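Local coordinates for chlorella virus DNA ligase-adenylate (Chlorella virus, PDB 1FVI), which probably seals nicks in duplex DNA as an ATP-dependent ligase, and is captured here as its covalent adenylate intermediate, at residues Asn48-Met51 against Asn52-Thr56; Lys170-Gly174 against Arg175-Lys179. The protein carries 1 engineered substitution. One frame throughout, in Å; residues are numbered along the deposited sequence.

Both interactions belong to the family region of ATP-dependent DNA ligases that carries the covalently bound AMP, at positions well apart. Interaction 1 comes first along the chain, in the opening turns of helix 49-58, which packs on the sheet containing strands 38-39, 92-99 and 131-135. Interaction 2 follows much later, in the loop joining strands 162-165 and 184-186 of the other sheet of this region. Their centres lie 28 Å apart and their nearest atoms about 15 Å, so neither touches the other. Interaction 1 is packing remote from the nucleotide; interaction 2 approaches it through Arg175, whose side chain is about 6 Å from the AMP.

Interaction 1 (Asn48-Met51 against Asn52-Thr56); sequences NSVM and NRLLT
Val50 and Leu54 sit one helical turn apart, side by side and pointing the same way, with Val50 CG1 3.8 Å from Leu54 CD1. Placed anti to the backbone N (chi1 -173°), the same methyl also lies 3.5 Å from Arg53 NH2, and Leu54 CG comes over one face of the guanidinium, offset toward its rim. Beneath these side chains Leu54 N donates to Val50 O at 2.9 Å. The residues form the first turns of helix 49-58, and Asn48 is its N-cap. Asn48 OD1 accepts a weak but nearly straight bond from Met51 N at 3.4 Å. A second weak bond, strongly bent, reaches Asn48 OD1 from Val50 N at 3.3 Å. Asn48 ND2 ties the cap to Ala80 O. Met51 has its CG anti to the carbonyl carbon (chi1 -70°), and from there the extended chain runs out to Phe92 of strand 92-99. On the backbone side, Met51 O accepts from Leu55 N at 2.9 Å, and the Leu55 side chain rests on Tyr94 and Ile133, and so on strands 92-99 and 131-135. Asn52 N donates to Asn48 O at 2.9 Å. The buried side-chain carboxamide of Asn52 is gripped at both ends: OD1 accepts from Met38 N of strand 38-39 and ND2 donates to Ile46 O, just ahead of the helix.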
loop_
_atom_site.group_PDB
_atom_site.type_symbol
_atom_site.label_atom_id
_atom_site.label_comp_id
_atom_site.label_asym_id
_atom_site.label_seq_id
_atom_site.Cartn_x
_atom_site.Cartn_y
_atom_site.Cartn_z
ATOM N N ASN A 48 5.519 17.511 12.174
ATOM C CA ASN A 48 6.531 16.774 12.921
ATOM C C ASN A 48 7.922 17.164 12.403
ATOM O O ASN A 48 8.390 16.629 11.392
ATOM C CB ASN A 48 6.301 15.266 12.779
ATOM C CG ASN A 48 7.218 14.458 13.664
ATOM O OD1 ASN A 48 8.284 14.921 14.048
ATOM N ND2 ASN A 48 6.814 13.238 13.985
ATOM N N SER A 49 8.598 18.046 13.141
ATOM C CA SER A 49 9.918 18.560 12.761
ATOM C C SER A 49 11.039 17.564 12.551
ATOM O O SER A 49 11.894 17.779 11.703
ATOM C CB SER A 49 10.370 19.636 13.743
ATOM O OG SER A 49 9.533 20.775 13.636
ATOM N N VAL A 50 11.057 16.502 13.345
ATOM C CA VAL A 50 12.081 15.467 13.231
ATOM C C VAL A 50 11.879 14.722 11.909
ATOM O O VAL A 50 12.842 14.455 11.190
ATOM C CB VAL A 50 11.981 14.446 14.392
ATOM C CG1 VAL A 50 13.158 13.473 14.358
ATOM C CG2 VAL A 50 11.899 15.171 15.728
ATOM N N MET A 51 10.622 14.390 11.599
ATOM C CA MET A 51 10.289 13.684 10.357
ATOM C C MET A 51 10.668 14.570 9.192
ATOM O O MET A 51 11.303 14.133 8.231
ATOM C CB MET A 51 8.785 13.407 10.261
ATOM C CG MET A 51 8.250 12.379 11.223
ATOM S SD MET A 51 6.548 11.943 10.785
ATOM C CE MET A 51 6.383 10.347 11.578
ATOM N N ASN A 52 10.256 15.826 9.301
ATOM C CA ASN A 52 10.516 16.823 8.280
ATOM C C ASN A 52 12.016 16.906 7.997
ATOM O O ASN A 52 12.455 16.633 6.878
ATOM C CB ASN A 52 9.951 18.174 8.727
ATOM C CG ASN A 52 9.794 19.158 7.569
ATOM O OD1 ASN A 52 10.476 19.044 6.550
ATOM N ND2 ASN A 52 8.872 20.106 7.714
ATOM N N ARG A 53 12.805 17.155 9.041
ATOM C CA ARG A 53 14.250 17.265 8.898
ATOM C C ARG A 53 14.889 16.003 8.337
ATOM O O ARG A 53 15.622 16.073 7.357
ATOM C CB ARG A 53 14.880 17.658 10.236
ATOM C CG ARG A 53 16.409 17.645 10.278
ATOM C CD ARG A 53 16.948 16.329 10.854
ATOM N NE ARG A 53 16.435 16.058 12.194
ATOM C CZ ARG A 53 16.877 15.086 12.985
ATOM N NH1 ARG A 53 17.849 14.277 12.580
ATOM N NH2 ARG A 53 16.337 14.919 14.186
ATOM N N LEU A 54 14.601 14.857 8.951
ATOM C CA LEU A 54 15.143 13.572 8.514
ATOM C C LEU A 54 14.885 13.305 7.030
ATOM O O LEU A 54 15.816 13.031 6.260
ATOM C CB LEU A 54 14.547 12.422 9.344
ATOM C CG LEU A 54 14.932 12.244 10.821
ATOM C CD1 LEU A 54 14.105 11.139 11.474
ATOM C CD2 LEU A 54 16.404 11.917 10.935
ATOM N N LEU A 55 13.616 13.362 6.631
ATOM C CA LEU A 55 13.265 13.126 5.233
ATOM C C LEU A 55 13.869 14.173 4.288
ATOM O O LEU A 55 14.289 13.820 3.192
ATOM C CB LEU A 55 11.745 13.059 5.054
ATOM C CG LEU A 55 11.025 11.858 5.676
ATOM C CD1 LEU A 55 9.515 12.047 5.576
ATOM C CD2 LEU A 55 11.463 10.571 5.003
ATOM N N THR A 56 13.930 15.445 4.704
ATOM C CA THR A 56 14.509 16.478 3.835
ATOM C C THR A 56 16.000 16.211 3.599
ATOM O O THR A 56 16.519 16.480 2.517
ATOM C CB THR A 56 14.321 17.921 4.378
ATOM O OG1 THR A 56 15.014 18.070 5.619
ATOM C CG2 THR A 56 12.870 18.233 4.581
#

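Interaction 2 (Lys170-Gly174 against Arg175-Lys179); sequences KYKFG and RSTLK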
loop_
_atom_site.group_PDB
_atom_site.type_symbol
_atom_site.label_atom_id
_atom_site.label_comp_id
_atom_site.label_asym_id
_atom_site.label_seq_id
_atom_site.Cartn_x
_atom_site.Cartn_y
_atom_site.Cartn_z
ATOM N N LYS A 170 2.563 12.366 -17.335
ATOM C CA LYS A 170 3.329 13.487 -16.830
ATOM C C LYS A 170 2.949 13.664 -15.375
ATOM O O LYS A 170 2.042 12.996 -14.874
ATOM C CB LYS A 170 2.922 14.769 -17.565
ATOM C CG LYS A 170 2.442 14.553 -18.991
ATOM C CD LYS A 170 0.995 14.078 -19.031
ATOM C CE LYS A 170 0.786 13.005 -20.076
ATOM N NZ LYS A 170 -0.565 12.434 -19.934
ATOM N N TYR A 171 3.651 14.562 -14.694
ATOM C CA TYR A 171 3.314 14.877 -13.319
ATOM C C TYR A 171 2.336 16.052 -13.427
ATOM O O TYR A 171 2.741 17.199 -13.658
ATOM C CB TYR A 171 4.554 15.280 -12.494
ATOM C CG TYR A 171 4.234 15.342 -11.022
ATOM C CD1 TYR A 171 4.654 14.336 -10.155
ATOM C CD2 TYR A 171 3.430 16.363 -10.507
ATOM C CE1 TYR A 171 4.273 14.348 -8.809
ATOM C CE2 TYR A 171 3.045 16.371 -9.172
ATOM C CZ TYR A 171 3.470 15.366 -8.331
ATOM O OH TYR A 171 3.081 15.381 -7.010
ATOM N N LYS A 172 1.050 15.751 -13.304
ATOM C CA LYS A 172 0.004 16.761 -13.398
ATOM C C LYS A 172 -0.174 17.524 -12.090
ATOM O O LYS A 172 -0.257 16.920 -11.019
ATOM C CB LYS A 172 -1.326 16.106 -13.806
ATOM C CG LYS A 172 -2.469 17.088 -14.068
ATOM C CD LYS A 172 -3.721 16.360 -14.502
ATOM C CE LYS A 172 -4.897 17.306 -14.618
ATOM N NZ LYS A 172 -6.135 16.629 -15.091
ATOM N N PHE A 173 -0.228 18.853 -12.175
ATOM C CA PHE A 173 -0.417 19.682 -10.983
ATOM C C PHE A 173 -1.923 19.774 -10.746
ATOM O O PHE A 173 -2.533 20.829 -10.887
ATOM C CB PHE A 173 0.213 21.068 -11.182
ATOM C CG PHE A 173 1.683 21.021 -11.525
ATOM C CD1 PHE A 173 2.254 21.984 -12.344
ATOM C CD2 PHE A 173 2.508 20.035 -10.993
ATOM C CE1 PHE A 173 3.635 21.967 -12.618
ATOM C CE2 PHE A 173 3.886 20.006 -11.258
ATOM C CZ PHE A 173 4.448 20.977 -12.071
ATOM N N GLY A 174 -2.513 18.639 -10.386
ATOM C CA GLY A 174 -3.940 18.570 -10.161
ATOM C C GLY A 174 -4.416 17.136 -10.267
ATOM O O GLY A 174 -3.607 16.209 -10.381
ATOM N N ARG A 175 -5.729 16.945 -10.252
ATOM C CA ARG A 175 -6.294 15.607 -10.332
ATOM C C ARG A 175 -6.459 15.087 -11.757
ATOM O O ARG A 175 -6.982 15.765 -12.627
ATOM C CB ARG A 175 -7.623 15.567 -9.595
ATOM C CG ARG A 175 -8.228 14.165 -9.455
ATOM C CD ARG A 175 -9.560 14.247 -8.703
ATOM N NE ARG A 175 -9.452 14.075 -7.253
ATOM C CZ ARG A 175 -9.110 15.015 -6.382
ATOM N NH1 ARG A 175 -8.840 16.249 -6.802
ATOM N NH2 ARG A 175 -8.999 14.706 -5.091
ATOM N N SER A 176 -5.988 13.869 -11.981
ATOM C CA SER A 176 -6.084 13.199 -13.282
ATOM C C SER A 176 -7.545 12.882 -13.587
ATOM O O SER A 176 -8.360 12.707 -12.683
ATOM C CB SER A 176 -5.309 11.870 -13.226
ATOM O OG SER A 176 -5.375 11.155 -14.443
ATOM N N THR A 177 -7.894 12.872 -14.864
ATOM C CA THR A 177 -9.249 12.501 -15.241
ATOM C C THR A 177 -9.126 11.015 -15.596
ATOM O O THR A 177 -8.016 10.495 -15.696
ATOM C CB THR A 177 -9.749 13.290 -16.465
ATOM O OG1 THR A 177 -9.019 12.887 -17.624
ATOM C CG2 THR A 177 -9.558 14.772 -16.251
ATOM N N LEU A 178 -10.246 10.322 -15.758
ATOM C CA LEU A 178 -10.191 8.911 -16.105
ATOM C C LEU A 178 -9.579 8.752 -17.495
ATOM O O LEU A 178 -8.686 7.927 -17.686
ATOM C CB LEU A 178 -11.590 8.279 -16.044
ATOM C CG LEU A 178 -11.670 6.760 -16.264
ATOM C CD1 LEU A 178 -10.858 5.966 -15.222
ATOM C CD2 LEU A 178 -13.127 6.356 -16.205
ATOM N N LYS A 179 -10.007 9.599 -18.433
ATOM C CA LYS A 179 -9.516 9.562 -19.811
ATOM C C LYS A 179 -8.014 9.769 -19.906
ATOM O O LYS A 179 -7.351 9.145 -20.733
ATOM C CB LYS A 179 -10.212 10.614 -20.675
ATOM C CG LYS A 179 -11.700 10.398 -20.905
ATOM C CD LYS A 179 -12.277 11.586 -21.676
ATOM C CE LYS A 179 -13.801 11.591 -21.702
ATOM N NZ LYS A 179 -14.317 12.825 -22.363
#
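The loop between strands 162-165 and 184-186 runs along the edge of the AMP pocket, and Lys172 bridges a bend in it, its ammonium group bonding the Arg175 carbonyl. The lysine is extended throughout, its CG anti to the backbone N (chi1 -174°), which carries NZ across the bend to Arg175 O at 2.7 Å. NZ stands above the carbonyl plane, 38° out of it, and CE follows at 3.3 Å from the same Arg175 O. A salt bridge to Glu180 gives the ammonium group a second anchor; the same carboxylate oxygen also accepts from Thr177 N, so Glu180 joins both sides of the bend. The chain turns at Phe173, the centre of an inverse gamma turn closed by a weak bond of 2.9 Å from Gly174 N to Lys172 O. Gly174 has a phi of 159° with an extended psi, a conformation open to glycine because it has no CB to press on the carbonyl oxygen before it. Arg175 sends its side chain the other way, bent at chi3, and its NH2 pairs with a bound sulfate. That ion probably came from the crystallisation liquor but may mark a place for a phosphate; a crystal neighbour touches the arginine too. Ser176 is buried, and its OG donates to Thr177 O at 3.0 Å while also bonding Ile182 N, which ties the loop to the approach to strand 184-186. The Arg175 side chain is about 6 Å from that of the AMP-binding Lys185 and about 6 Å from the AMP, which puts the bend at the rim of the nucleotide pocket of a covalent nucleotidyltransferase fold, in which Lys26 bears the adenylate.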